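Local coordinates for xylose isomerase domain protein TIM barrel (Planctomyces limnophilus, PDB 3TVA) that binds a magnesium ion and is probably an isomerase of the xylose isomerase-like TIM-barrel family, its substrate not being established, at residues 72-77 / 98-103; 103-108 / 142-147; 212-217 / 229-234. One frame throughout, in Å; residues are numbered along the deposited sequence. Where two conformers were deposited one is given.

Overall arrangement
The three contacts illustrate how a TIM barrel joins loop to helix, helix to helix and strand to strand round a metal site. Contacts 1 and 2 are neighbours, their centres about 11 Å apart; both use helix 97-114, share Glu103, and touch where Phe74 CZ packs on Met104 CG at 3.6 Å. Contact 3 is remote, on the opposite side of the chain's centre from contact 2, its centre about 27 Å from that of contact 1 and about 31 Å from that of contact 2. Magnesium, held by Glu158, Asp184, His211 and Glu259, is nearest to contact 3, about 4 Å from the side chain of Lys213. Gly73 of contact 1 is about 12 Å from the magnesium ion. The side chain of Met104 in contact 2 is about 14 Å from the magnesium ion.

Contact 1. Residues 72-77 / 98-103; sequences GGFDGE and ASRVAE
Arg100 lies along Phe74 and then reaches into the turn that Phe74 begins, so one side chain serves both an apolar and a polar partner. Its CB stands over the centre of the Phe74 ring, 3.9 Å from the centroid and 8° off the ring normal, a CH-pi contact. With CG anti to the carbonyl carbon (chi1 -66°) and the chain extended as far as NE, Arg100 CG lies over the rim, 3.6 Å from Phe74 CG, and CD passes beyond it, beside Phe74 CG and CD2. NE passes Phe74 CB and donates to a water that also bonds to Asp75 O. At the tip, NH2 donates to Asp75 O at 3.0 Å, the oxygen lying out of the guanidinium plane. One guanidinium face is covered by Glu77 CG, while NH1 turns to the carbonyl oxygens of Thr88 and Gly90.

The turn is a type II beta turn from Phe74 to Glu77; at Gly76 (phi 86°) a CB would collide with the preceding carbonyl oxygen. Glu77 braces it from within: OE1 accepts from Phe74 N at 3.1 Å, and OE2 from Gly90 N. Beside the ring edge Glu103 comes past Phe74 CD1, its OE1 3.8 Å away and its carboxylate nearly perpendicular to the ring; OE2 pairs with Arg48.

Were Arg100 an alanine, Asp75 O would probably lose its guanidinium donor, the carbonyls of Thr88 and Gly90 theirs, and the Phe74 face much of its methylene cover. The chemistry thus implies a loop fixed to the helix by an arginine that spends its carbons on a ring and its terminal NH1 and NH2 groups on backbone carbonyls, NE reaching one only through a water.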
ATOM      1  N   GLY A  72      -3.548   0.618   7.217  1.00 22.25           N
ATOM      2  CA  GLY A  72      -3.530  -0.111   8.471  1.00 21.91           C
ATOM      3  C   GLY A  72      -2.214  -0.832   8.710  1.00 27.95           C
ATOM      4  O   GLY A  72      -1.499  -1.186   7.779  1.00 30.65           O
ATOM      5  N   GLY A  73      -1.897  -1.037   9.977  1.00 33.15           N
ATOM      6  CA  GLY A  73      -0.770  -1.849  10.402  1.00 29.08           C
ATOM      7  C   GLY A  73      -1.076  -2.141  11.857  1.00 28.82           C
ATOM      8  O   GLY A  73      -1.782  -1.358  12.501  1.00 27.55           O
ATOM      9  N   PHE A  74      -0.558  -3.241  12.391  1.00 26.48           N
ATOM     10  CA  PHE A  74      -1.051  -3.724  13.674  1.00 25.61           C
ATOM     11  C   PHE A  74       0.070  -4.271  14.520  1.00 26.29           C
ATOM     12  O   PHE A  74       1.105  -4.687  13.997  1.00 23.87           O
ATOM     13  CB  PHE A  74      -2.085  -4.839  13.463  1.00 24.97           C
ATOM     14  CG  PHE A  74      -3.097  -4.539  12.395  1.00 22.84           C
ATOM     15  CD1 PHE A  74      -4.174  -3.711  12.657  1.00 25.37           C
ATOM     16  CD2 PHE A  74      -2.971  -5.084  11.128  1.00 23.06           C
ATOM     17  CE1 PHE A  74      -5.121  -3.436  11.665  1.00 25.91           C
ATOM     18  CE2 PHE A  74      -3.906  -4.811  10.136  1.00 25.13           C
ATOM     19  CZ  PHE A  74      -4.981  -3.985  10.408  1.00 25.68           C
ATOM     20  N   ASP A  75      -0.135  -4.266  15.831  0.56 29.26           N
ATOM     21  CA  ASP A  75       0.820  -4.861  16.755  0.56 30.89           C
ATOM     22  C   ASP A  75       0.888  -6.368  16.522  0.56 28.75           C
ATOM     23  O   ASP A  75      -0.123  -7.008  16.198  0.56 28.66           O
ATOM     24  CB  ASP A  75       0.419  -4.559  18.203  0.56 36.55           C
ATOM     25  CG  ASP A  75       0.573  -3.087  18.555  0.56 41.87           C
ATOM     26  OD1 ASP A  75      -0.380  -2.502  19.118  0.56 45.26           O
ATOM     27  OD2 ASP A  75       1.648  -2.515  18.266  0.56 41.56           O
ATOM     28  N   GLY A  76       2.087  -6.920  16.659  1.00 26.43           N
ATOM     29  CA  GLY A  76       2.312  -8.344  16.497  1.00 28.35           C
ATOM     30  C   GLY A  76       2.562  -8.772  15.060  1.00 29.24           C
ATOM     31  O   GLY A  76       2.711  -9.957  14.786  1.00 29.93           O
ATOM     32  N   GLU A  77       2.597  -7.820  14.135  1.00 24.82           N
ATOM     33  CA  GLU A  77       2.906  -8.156  12.745  1.00 25.63           C
ATOM     34  C   GLU A  77       4.417  -8.237  12.554  1.00 30.13           C
ATOM     35  O   GLU A  77       5.147  -7.312  12.916  1.00 29.28           O
ATOM     36  CB  GLU A  77       2.307  -7.134  11.791  1.00 24.90           C
ATOM     37  CG  GLU A  77       0.798  -7.254  11.636  1.00 25.38           C
ATOM     38  CD  GLU A  77       0.262  -6.378  10.517  1.00 29.91           C
ATOM     39  OE1 GLU A  77       0.705  -5.210  10.420  1.00 32.39           O
ATOM     40  OE2 GLU A  77      -0.594  -6.858   9.731  1.00 28.34           O
ATOM     41  N   ALA A  98     -10.083 -10.738  15.237  1.00 16.03           N
ATOM     42  CA  ALA A  98     -11.133  -9.847  15.743  1.00 16.49           C
ATOM     43  C   ALA A  98     -10.551  -8.471  16.098  1.00 19.11           C
ATOM     44  O   ALA A  98     -11.157  -7.439  15.814  1.00 18.62           O
ATOM     45  CB  ALA A  98     -11.829 -10.442  16.920  1.00 17.44           C
ATOM     46  N   SER A  99      -9.366  -8.468  16.702  0.57 18.10           N
ATOM     47  CA  SER A  99      -8.726  -7.223  17.120  0.57 18.55           C
ATOM     48  C   SER A  99      -8.309  -6.358  15.928  0.57 16.92           C
ATOM     49  O   SER A  99      -8.421  -5.132  15.967  0.57 16.77           O
ATOM     50  CB  SER A  99      -7.508  -7.512  18.001  0.57 18.65           C
ATOM     51  OG  SER A  99      -6.886  -6.300  18.393  0.57 20.84           O
ATOM     52  N   ARG A 100      -7.829  -6.990  14.867  1.00 14.46           N
ATOM     53  CA  ARG A 100      -7.373  -6.230  13.710  1.00 17.32           C
ATOM     54  C   ARG A 100      -8.529  -5.740  12.853  1.00 18.19           C
ATOM     55  O   ARG A 100      -8.461  -4.660  12.266  1.00 20.16           O
ATOM     56  CB  ARG A 100      -6.345  -7.038  12.915  1.00 16.90           C
ATOM     57  CG  ARG A 100      -5.071  -7.253  13.733  1.00 13.25           C
ATOM     58  CD  ARG A 100      -4.021  -8.058  12.979  1.00 13.34           C
ATOM     59  NE  ARG A 100      -2.836  -8.285  13.803  1.00 16.94           N
ATOM     60  CZ  ARG A 100      -1.828  -9.077  13.447  1.00 20.00           C
ATOM     61  NH1 ARG A 100      -1.876  -9.724  12.280  1.00 15.27           N
ATOM     62  NH2 ARG A 100      -0.784  -9.230  14.251  1.00 17.71           N
ATOM     63  N   VAL A 101      -9.595  -6.528  12.788  1.00 13.72           N
ATOM     64  CA  VAL A 101     -10.814  -6.076  12.134  1.00 15.81           C
ATOM     65  C   VAL A 101     -11.350  -4.814  12.827  1.00 18.36           C
ATOM     66  O   VAL A 101     -11.677  -3.822  12.158  1.00 15.92           O
ATOM     67  CB  VAL A 101     -11.881  -7.192  12.124  1.00 18.65           C
ATOM     68  CG1 VAL A 101     -13.258  -6.659  11.669  1.00 18.74           C
ATOM     69  CG2 VAL A 101     -11.422  -8.322  11.231  1.00 17.71           C
ATOM     70  N   ALA A 102     -11.439  -4.851  14.160  1.00 14.39           N
ATOM     71  CA  ALA A 102     -11.894  -3.694  14.937  1.00 16.68           C
ATOM     72  C   ALA A 102     -10.948  -2.490  14.770  1.00 19.00           C
ATOM     73  O   ALA A 102     -11.391  -1.343  14.667  1.00 19.84           O
ATOM     74  CB  ALA A 102     -12.057  -4.056  16.447  1.00 15.75           C
ATOM     75  N   GLU A 103      -9.650  -2.754  14.727  1.00 16.28           N
ATOM     76  CA  GLU A 103      -8.686  -1.695  14.456  1.00 21.52           C
ATOM     77  C   GLU A 103      -8.868  -1.075  13.071  1.00 20.83           C
ATOM     78  O   GLU A 103      -8.759   0.143  12.933  1.00 19.58           O
ATOM     79  CB  GLU A 103      -7.250  -2.191  14.596  1.00 24.82           C
ATOM     80  CG  GLU A 103      -6.735  -2.196  16.000  1.00 33.84           C
ATOM     81  CD  GLU A 103      -5.222  -2.092  16.036  1.00 41.99           C
ATOM     82  OE1 GLU A 103      -4.572  -3.103  16.375  1.00 40.79           O
ATOM     83  OE2 GLU A 103      -4.683  -1.004  15.715  1.00 46.32           O
TER
HETATM   84  O   HOH W   1      -2.946  -6.995  16.508  1.00 21.85           O
HETATM   85  O   HOH W   2      -2.186  -2.616  16.887  1.00 37.97           O

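Contact 2. Residues 103-108 / 142-147; sequences EMKEIS and QDLLTH
Lys105 spends its carbons chiefly on His147 and its charge on Asp143, both of segment 142-147. Its CB sits over the centre of the His147 ring, 3.8 Å from the centroid and 9° off the normal, in a CH-pi contact; Lys105 CG is over the rim of that face and CD passes beyond it, beside His147 ND1. Because the chain is extended beyond CG (chi2 179°), the ammonium group clears the ring and makes a salt bridge to Asp143, NZ to OD2 2.7 Å. The oxygen is met on its syn side, out of the carboxylate plane, and the two side chains cross at about a right angle.

At the ring edge, near its plane, Ser108 OG lies 3.5 Å from His147 CD2. Deeper in the interface, both methyls of Leu144 close on Met104, a selenomethionine, with CD1 3.8 Å from its CB.

The next shell sets these groups in place. His147 NE2 is hydrogen-bonded to Asp109 OD1, one residue beyond the segment, which fixes how the ring is turned beneath Lys105. His151 meets it with the ring planes steeply inclined. Ser108 OG bonds to Gln153 OE1, holding the hydroxyl at the imidazole edge.

Here two outer helices of the barrel lie side by side: the axes of segments 103-108 and 142-147 approach to 10.1 Å and cross at -18°, nearly parallel. Lys105, Asp143 and His147 form the polar side of the seam, whereas Met104 and Leu144 face inward. Met104 goes on to pack against Ile119 and Leu121 of strand 118-121, joining helix 97-114 to the strand that follows it.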
ATOM      1  N   GLU A 103      -9.650  -2.754  14.727  1.00 16.28           N
ATOM      2  CA  GLU A 103      -8.686  -1.695  14.456  1.00 21.52           C
ATOM      3  C   GLU A 103      -8.868  -1.075  13.071  1.00 20.83           C
ATOM      4  O   GLU A 103      -8.759   0.143  12.933  1.00 19.58           O
ATOM      5  CB  GLU A 103      -7.250  -2.191  14.596  1.00 24.82           C
ATOM      6  CG  GLU A 103      -6.735  -2.196  16.000  1.00 33.84           C
ATOM      7  CD  GLU A 103      -5.222  -2.092  16.036  1.00 41.99           C
ATOM      8  OE1 GLU A 103      -4.572  -3.103  16.375  1.00 40.79           O
ATOM      9  OE2 GLU A 103      -4.683  -1.004  15.715  1.00 46.32           O
HETATM   10  N   MSE A 104      -9.133  -1.892  12.050  1.00 19.52           N
HETATM   11  CA  MSE A 104      -9.324  -1.355  10.687  1.00 17.37           C
HETATM   12  C   MSE A 104     -10.567  -0.467  10.651  1.00 17.86           C
HETATM   13  O   MSE A 104     -10.618   0.537   9.929  1.00 20.19           O
HETATM   14  CB  MSE A 104      -9.476  -2.473   9.635  1.00 19.77           C
HETATM   15  CG  MSE A 104      -8.181  -3.011   9.059  1.00 24.47           C
HETATM   16 SE   MSE A 104      -7.003  -1.639   8.301  0.59 19.76          SE
HETATM   17  CE  MSE A 104      -8.143  -0.933   6.946  1.00 31.63           C
ATOM     18  N   LYS A 105     -11.582  -0.846  11.416  1.00 17.78           N
ATOM     19  CA  LYS A 105     -12.765   0.010  11.520  1.00 19.27           C
ATOM     20  C   LYS A 105     -12.488   1.345  12.225  1.00 17.47           C
ATOM     21  O   LYS A 105     -13.016   2.365  11.811  1.00 16.97           O
ATOM     22  CB  LYS A 105     -13.939  -0.721  12.158  1.00 17.78           C
ATOM     23  CG  LYS A 105     -14.459  -1.876  11.289  1.00 18.07           C
ATOM     24  CD  LYS A 105     -15.616  -2.592  11.979  1.00 20.95           C
ATOM     25  CE  LYS A 105     -15.978  -3.867  11.232  1.00 23.42           C
ATOM     26  NZ  LYS A 105     -17.055  -4.599  11.929  1.00 26.27           N
ATOM     27  N   GLU A 106     -11.663   1.348  13.268  1.00 13.27           N
ATOM     28  CA  GLU A 106     -11.238   2.615  13.884  1.00 18.02           C
ATOM     29  C   GLU A 106     -10.396   3.442  12.919  1.00 16.80           C
ATOM     30  O   GLU A 106     -10.463   4.661  12.919  1.00 18.54           O
ATOM     31  CB  GLU A 106     -10.385   2.374  15.123  1.00 23.46           C
ATOM     32  CG  GLU A 106     -11.077   1.745  16.290  1.00 37.83           C
ATOM     33  CD  GLU A 106     -10.063   1.331  17.351  1.00 55.93           C
ATOM     34  OE1 GLU A 106     -10.263   0.258  17.976  1.00 62.74           O
ATOM     35  OE2 GLU A 106      -9.056   2.073  17.528  1.00 56.08           O
ATOM     36  N   ILE A 107      -9.576   2.771  12.114  1.00 15.16           N
ATOM     37  CA  ILE A 107      -8.763   3.473  11.133  1.00 13.63           C
ATOM     38  C   ILE A 107      -9.664   4.088  10.056  1.00 16.31           C
ATOM     39  O   ILE A 107      -9.439   5.219   9.618  1.00 17.84           O
ATOM     40  CB  ILE A 107      -7.658   2.553  10.562  1.00 19.76           C
ATOM     41  CG1 ILE A 107      -6.561   2.360  11.626  1.00 19.99           C
ATOM     42  CG2 ILE A 107      -7.054   3.134   9.282  1.00 16.71           C
ATOM     43  CD1 ILE A 107      -5.703   1.115  11.397  1.00 22.03           C
ATOM     44  N   SER A 108     -10.706   3.357   9.669  1.00 15.74           N
ATOM     45  CA  SER A 108     -11.745   3.901   8.785  1.00 14.98           C
ATOM     46  C   SER A 108     -12.428   5.136   9.386  1.00 14.58           C
ATOM     47  O   SER A 108     -12.613   6.138   8.694  1.00 15.73           O
ATOM     48  CB  SER A 108     -12.782   2.816   8.451  1.00 13.09           C
ATOM     49  OG  SER A 108     -13.853   3.343   7.680  1.00 19.65           O
ATOM     50  N   GLN A 142     -15.985  -8.354   3.645  1.00 19.06           N
ATOM     51  CA  GLN A 142     -17.282  -7.747   3.325  1.00 20.51           C
ATOM     52  C   GLN A 142     -17.766  -6.846   4.454  1.00 22.80           C
ATOM     53  O   GLN A 142     -18.269  -5.733   4.232  1.00 23.32           O
ATOM     54  CB  GLN A 142     -18.320  -8.843   2.995  1.00 18.35           C
ATOM     55  CG  GLN A 142     -18.003  -9.537   1.671  1.00 22.41           C
ATOM     56  CD  GLN A 142     -18.900 -10.722   1.357  1.00 29.75           C
ATOM     57  OE1 GLN A 142     -19.335 -11.446   2.254  1.00 30.95           O
ATOM     58  NE2 GLN A 142     -19.155 -10.946   0.065  1.00 24.41           N
ATOM     59  N   ASP A 143     -17.586  -7.323   5.677  1.00 23.23           N
ATOM     60  CA  ASP A 143     -17.961  -6.563   6.856  1.00 22.50           C
ATOM     61  C   ASP A 143     -17.180  -5.246   6.957  1.00 24.13           C
ATOM     62  O   ASP A 143     -17.753  -4.187   7.224  1.00 23.90           O
ATOM     63  CB  ASP A 143     -17.728  -7.431   8.097  1.00 34.55           C
ATOM     64  CG  ASP A 143     -18.106  -6.733   9.383  1.00 47.39           C
ATOM     65  OD1 ASP A 143     -19.205  -6.141   9.447  1.00 54.34           O
ATOM     66  OD2 ASP A 143     -17.299  -6.782  10.335  1.00 51.71           O
ATOM     67  N   LEU A 144     -15.867  -5.306   6.750  1.00 20.32           N
ATOM     68  CA  LEU A 144     -15.064  -4.087   6.732  1.00 20.23           C
ATOM     69  C   LEU A 144     -15.476  -3.158   5.580  1.00 19.83           C
ATOM     70  O   LEU A 144     -15.499  -1.930   5.734  1.00 19.24           O
ATOM     71  CB  LEU A 144     -13.581  -4.440   6.628  1.00 25.10           C
ATOM     72  CG  LEU A 144     -12.583  -3.286   6.486  1.00 32.46           C
ATOM     73  CD1 LEU A 144     -12.671  -2.283   7.664  1.00 27.39           C
ATOM     74  CD2 LEU A 144     -11.167  -3.862   6.353  1.00 33.44           C
ATOM     75  N   LEU A 145     -15.799  -3.740   4.425  1.00 14.33           N
ATOM     76  CA  LEU A 145     -16.206  -2.944   3.265  1.00 16.66           C
ATOM     77  C   LEU A 145     -17.512  -2.192   3.503  1.00 12.52           C
ATOM     78  O   LEU A 145     -17.681  -1.057   3.050  1.00 17.28           O
ATOM     79  CB  LEU A 145     -16.308  -3.830   2.019  1.00 11.88           C
ATOM     80  CG  LEU A 145     -14.903  -4.144   1.493  1.00 15.92           C
ATOM     81  CD1 LEU A 145     -14.932  -5.423   0.695  1.00 11.29           C
ATOM     82  CD2 LEU A 145     -14.371  -2.976   0.650  1.00 14.35           C
ATOM     83  N   THR A 146     -18.423  -2.809   4.239  1.00 14.68           N
ATOM     84  CA  THR A 146     -19.688  -2.147   4.594  1.00 13.93           C
ATOM     85  C   THR A 146     -19.407  -0.936   5.485  1.00 16.45           C
ATOM     86  O   THR A 146     -19.990   0.140   5.300  1.00 18.15           O
ATOM     87  CB  THR A 146     -20.628  -3.125   5.322  1.00 18.36           C
ATOM     88  OG1 THR A 146     -21.012  -4.155   4.409  1.00 20.07           O
ATOM     89  CG2 THR A 146     -21.914  -2.415   5.895  1.00 12.70           C
ATOM     90  N   HIS A 147     -18.503  -1.115   6.443  1.00 16.26           N
ATOM     91  CA  HIS A 147     -18.177  -0.055   7.385  1.00 16.45           C
ATOM     92  C   HIS A 147     -17.563   1.114   6.618  1.00 16.39           C
ATOM     93  O   HIS A 147     -17.921   2.280   6.827  1.00 16.98           O
ATOM     94  CB  HIS A 147     -17.197  -0.571   8.444  1.00 18.20           C
ATOM     95  CG  HIS A 147     -16.907   0.420   9.531  1.00 17.74           C
ATOM     96  ND1 HIS A 147     -17.608   0.449  10.718  1.00 22.19           N
ATOM     97  CD2 HIS A 147     -16.012   1.428   9.603  1.00 16.44           C
ATOM     98  CE1 HIS A 147     -17.149   1.425  11.479  1.00 22.18           C
ATOM     99  NE2 HIS A 147     -16.179   2.035  10.827  1.00 20.51           N
TER

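Contact 3. Residues 212-217 / 229-234; sequences CKDALW and QEVALG
OD2 of Asp214 is gripped by two backbone N-H groups, those of Gly234, at 2.9 Å through the anti lone pair, and, weakly, Gly236. The other oxygen, OD1, receives Ala215 N and Val238 N. With CG anti to the backbone N (chi1 -151°), the carboxylate reaches over to the chain that leaves strand 229-231 and holds the loop that follows the strand.

Further along, Leu216 and Gln229 form an antiparallel hydrogen-bonded pair, with Leu216 N to Gln229 O at 2.7 Å and Gln229 N to Leu216 O at 3.0 Å. Leu216 CD1 lies 3.6 Å from Gln229 OE1 and 3.9 Å from Val231 CG1; the Leu216 and Val231 side chains meet at about a right angle. The next pair along, Ala215 with Glu230, is non-hydrogen-bonded. Across the strands, the Lys213 methylenes cross the Glu230 carboxylate, CG to OE2 3.5 Å; that carboxylate is salt-bridged to Arg260, while Lys213 NZ bonds to Asp184. Leu233 CD1 packs on the backbone at Cys212 and Lys213.

Strand 207-216 is a barrel strand carrying His211, a magnesium ligand, and its far end forms a beta hairpin with strand 229-231. Lys213, two residues after His211 on the same strand, lies beside the magnesium ligands Asp184 and Glu259, so the hairpin springs from a strand of the metal site of a xylose isomerase-like TIM barrel.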
ATOM      1  N   CYS A 212       5.381   3.223  -5.744  1.00 20.43           N
ATOM      2  CA  CYS A 212       6.576   3.111  -6.550  1.00 17.70           C
ATOM      3  C   CYS A 212       7.695   2.686  -5.630  1.00 22.66           C
ATOM      4  O   CYS A 212       8.159   3.464  -4.794  1.00 23.06           O
ATOM      5  CB  CYS A 212       6.921   4.445  -7.213  1.00 19.71           C
ATOM      6  SG  CYS A 212       5.698   4.894  -8.464  1.00 29.56           S
ATOM      7  N   LYS A 213       8.116   1.440  -5.801  1.00 23.46           N
ATOM      8  CA  LYS A 213       9.147   0.842  -4.969  1.00 25.01           C
ATOM      9  C   LYS A 213       9.865  -0.168  -5.860  1.00 23.59           C
ATOM     10  O   LYS A 213       9.282  -0.661  -6.830  1.00 20.35           O
ATOM     11  CB  LYS A 213       8.521   0.153  -3.750  1.00 19.46           C
ATOM     12  CG  LYS A 213       9.551  -0.224  -2.695  1.00 27.32           C
ATOM     13  CD  LYS A 213       9.195  -1.503  -1.962  1.00 31.50           C
ATOM     14  CE  LYS A 213       8.053  -1.321  -1.040  1.00 29.41           C
ATOM     15  NZ  LYS A 213       7.343  -2.618  -0.758  1.00 24.58           N
ATOM     16  N   ASP A 214      11.121  -0.480  -5.554  1.00 21.34           N
ATOM     17  CA  ASP A 214      11.895  -1.376  -6.419  1.00 23.55           C
ATOM     18  C   ASP A 214      12.563  -2.481  -5.596  1.00 22.82           C
ATOM     19  O   ASP A 214      12.796  -2.317  -4.395  1.00 22.31           O
ATOM     20  CB  ASP A 214      12.951  -0.576  -7.197  1.00 22.74           C
ATOM     21  CG  ASP A 214      13.295  -1.195  -8.562  1.00 25.89           C
ATOM     22  OD1 ASP A 214      12.959  -2.375  -8.819  1.00 26.41           O
ATOM     23  OD2 ASP A 214      13.922  -0.488  -9.379  1.00 24.20           O
ATOM     24  N   ALA A 215      12.872  -3.602  -6.241  1.00 21.99           N
ATOM     25  CA  ALA A 215      13.509  -4.716  -5.544  1.00 25.28           C
ATOM     26  C   ALA A 215      14.270  -5.620  -6.501  1.00 26.72           C
ATOM     27  O   ALA A 215      14.012  -5.617  -7.705  1.00 28.86           O
ATOM     28  CB  ALA A 215      12.466  -5.528  -4.772  1.00 20.41           C
ATOM     29  N   LEU A 216      15.195  -6.400  -5.949  1.00 24.40           N
ATOM     30  CA  LEU A 216      15.930  -7.411  -6.706  1.00 25.07           C
ATOM     31  C   LEU A 216      15.358  -8.783  -6.375  1.00 26.51           C
ATOM     32  O   LEU A 216      15.040  -9.057  -5.213  1.00 24.65           O
ATOM     33  CB  LEU A 216      17.418  -7.380  -6.329  1.00 28.51           C
ATOM     34  CG  LEU A 216      18.187  -6.094  -6.650  1.00 33.24           C
ATOM     35  CD1 LEU A 216      19.599  -6.120  -6.017  1.00 34.97           C
ATOM     36  CD2 LEU A 216      18.278  -5.879  -8.180  1.00 29.85           C
ATOM     37  N   TRP A 217      15.209  -9.641  -7.380  1.00 27.56           N
ATOM     38  CA  TRP A 217      14.784 -11.020  -7.134  1.00 28.04           C
ATOM     39  C   TRP A 217      15.761 -11.747  -6.217  1.00 30.91           C
ATOM     40  O   TRP A 217      16.965 -11.496  -6.256  1.00 32.11           O
ATOM     41  CB  TRP A 217      14.710 -11.807  -8.446  1.00 26.98           C
ATOM     42  CG  TRP A 217      13.632 -11.348  -9.362  1.00 27.50           C
ATOM     43  CD1 TRP A 217      13.766 -10.500 -10.427  1.00 30.68           C
ATOM     44  CD2 TRP A 217      12.249 -11.709  -9.308  1.00 24.66           C
ATOM     45  NE1 TRP A 217      12.544 -10.303 -11.028  1.00 29.31           N
ATOM     46  CE2 TRP A 217      11.597 -11.033 -10.362  1.00 26.31           C
ATOM     47  CE3 TRP A 217      11.495 -12.528  -8.465  1.00 27.65           C
ATOM     48  CZ2 TRP A 217      10.231 -11.161 -10.603  1.00 27.95           C
ATOM     49  CZ3 TRP A 217      10.138 -12.649  -8.697  1.00 28.42           C
ATOM     50  CH2 TRP A 217       9.519 -11.966  -9.759  1.00 27.66           C
ATOM     51  N   GLN A 229      15.479  -8.399  -2.290  1.00 27.94           N
ATOM     52  CA  GLN A 229      16.092  -7.255  -1.622  1.00 30.67           C
ATOM     53  C   GLN A 229      15.528  -5.942  -2.143  1.00 26.88           C
ATOM     54  O   GLN A 229      15.589  -5.676  -3.340  1.00 29.65           O
ATOM     55  CB  GLN A 229      17.611  -7.273  -1.842  1.00 36.67           C
ATOM     56  CG  GLN A 229      18.337  -6.089  -1.222  1.00 46.22           C
ATOM     57  CD  GLN A 229      19.788  -5.968  -1.691  1.00 60.66           C
ATOM     58  OE1 GLN A 229      20.271  -6.775  -2.495  1.00 63.63           O
ATOM     59  NE2 GLN A 229      20.487  -4.948  -1.188  1.00 64.92           N
ATOM     60  N   GLU A 230      14.996  -5.111  -1.257  1.00 25.38           N
ATOM     61  CA  GLU A 230      14.495  -3.808  -1.686  1.00 28.94           C
ATOM     62  C   GLU A 230      15.672  -2.881  -1.956  1.00 27.40           C
ATOM     63  O   GLU A 230      16.631  -2.885  -1.203  1.00 27.60           O
ATOM     64  CB  GLU A 230      13.562  -3.188  -0.642  1.00 31.81           C
ATOM     65  CG  GLU A 230      12.918  -1.895  -1.135  1.00 39.50           C
ATOM     66  CD  GLU A 230      12.195  -1.104  -0.043  1.00 43.36           C
ATOM     67  OE1 GLU A 230      11.795  -1.704   0.981  1.00 47.69           O
ATOM     68  OE2 GLU A 230      12.035   0.127  -0.219  1.00 40.46           O
ATOM     69  N   VAL A 231      15.606  -2.111  -3.041  1.00 27.99           N
ATOM     70  CA  VAL A 231      16.688  -1.201  -3.413  1.00 27.65           C
ATOM     71  C   VAL A 231      16.115   0.144  -3.868  1.00 27.19           C
ATOM     72  O   VAL A 231      14.915   0.258  -4.103  1.00 25.80           O
ATOM     73  CB  VAL A 231      17.560  -1.791  -4.553  1.00 30.73           C
ATOM     74  CG1 VAL A 231      18.317  -3.019  -4.072  1.00 27.24           C
ATOM     75  CG2 VAL A 231      16.691  -2.133  -5.763  1.00 24.00           C
ATOM     76  N   ALA A 232      16.977   1.154  -3.990  1.00 25.67           N
ATOM     77  CA  ALA A 232      16.567   2.483  -4.438  1.00 27.74           C
ATOM     78  C   ALA A 232      15.840   2.430  -5.792  1.00 28.97           C
ATOM     79  O   ALA A 232      16.178   1.627  -6.661  1.00 27.26           O
ATOM     80  CB  ALA A 232      17.784   3.413  -4.514  1.00 31.01           C
ATOM     81  N   LEU A 233      14.829   3.280  -5.950  1.00 28.54           N
ATOM     82  CA  LEU A 233      13.964   3.238  -7.121  1.00 28.97           C
ATOM     83  C   LEU A 233      14.779   3.312  -8.414  1.00 32.80           C
ATOM     84  O   LEU A 233      15.615   4.198  -8.577  1.00 29.12           O
ATOM     85  CB  LEU A 233      12.970   4.396  -7.082  1.00 28.43           C
ATOM     86  CG  LEU A 233      11.697   4.161  -7.888  1.00 35.76           C
ATOM     87  CD1 LEU A 233      10.853   3.107  -7.186  1.00 33.65           C
ATOM     88  CD2 LEU A 233      10.908   5.450  -8.095  1.00 35.70           C
ATOM     89  N   GLY A 234      14.542   2.363  -9.318  1.00 30.77           N
ATOM     90  CA  GLY A 234      15.233   2.338 -10.595  1.00 28.08           C
ATOM     91  C   GLY A 234      16.488   1.490 -10.620  1.00 32.25           C
ATOM     92  O   GLY A 234      17.040   1.241 -11.693  1.00 33.81           O
TER
HETATM   93  O   HOH W   3      12.527   1.040  -3.365  1.00 26.75           O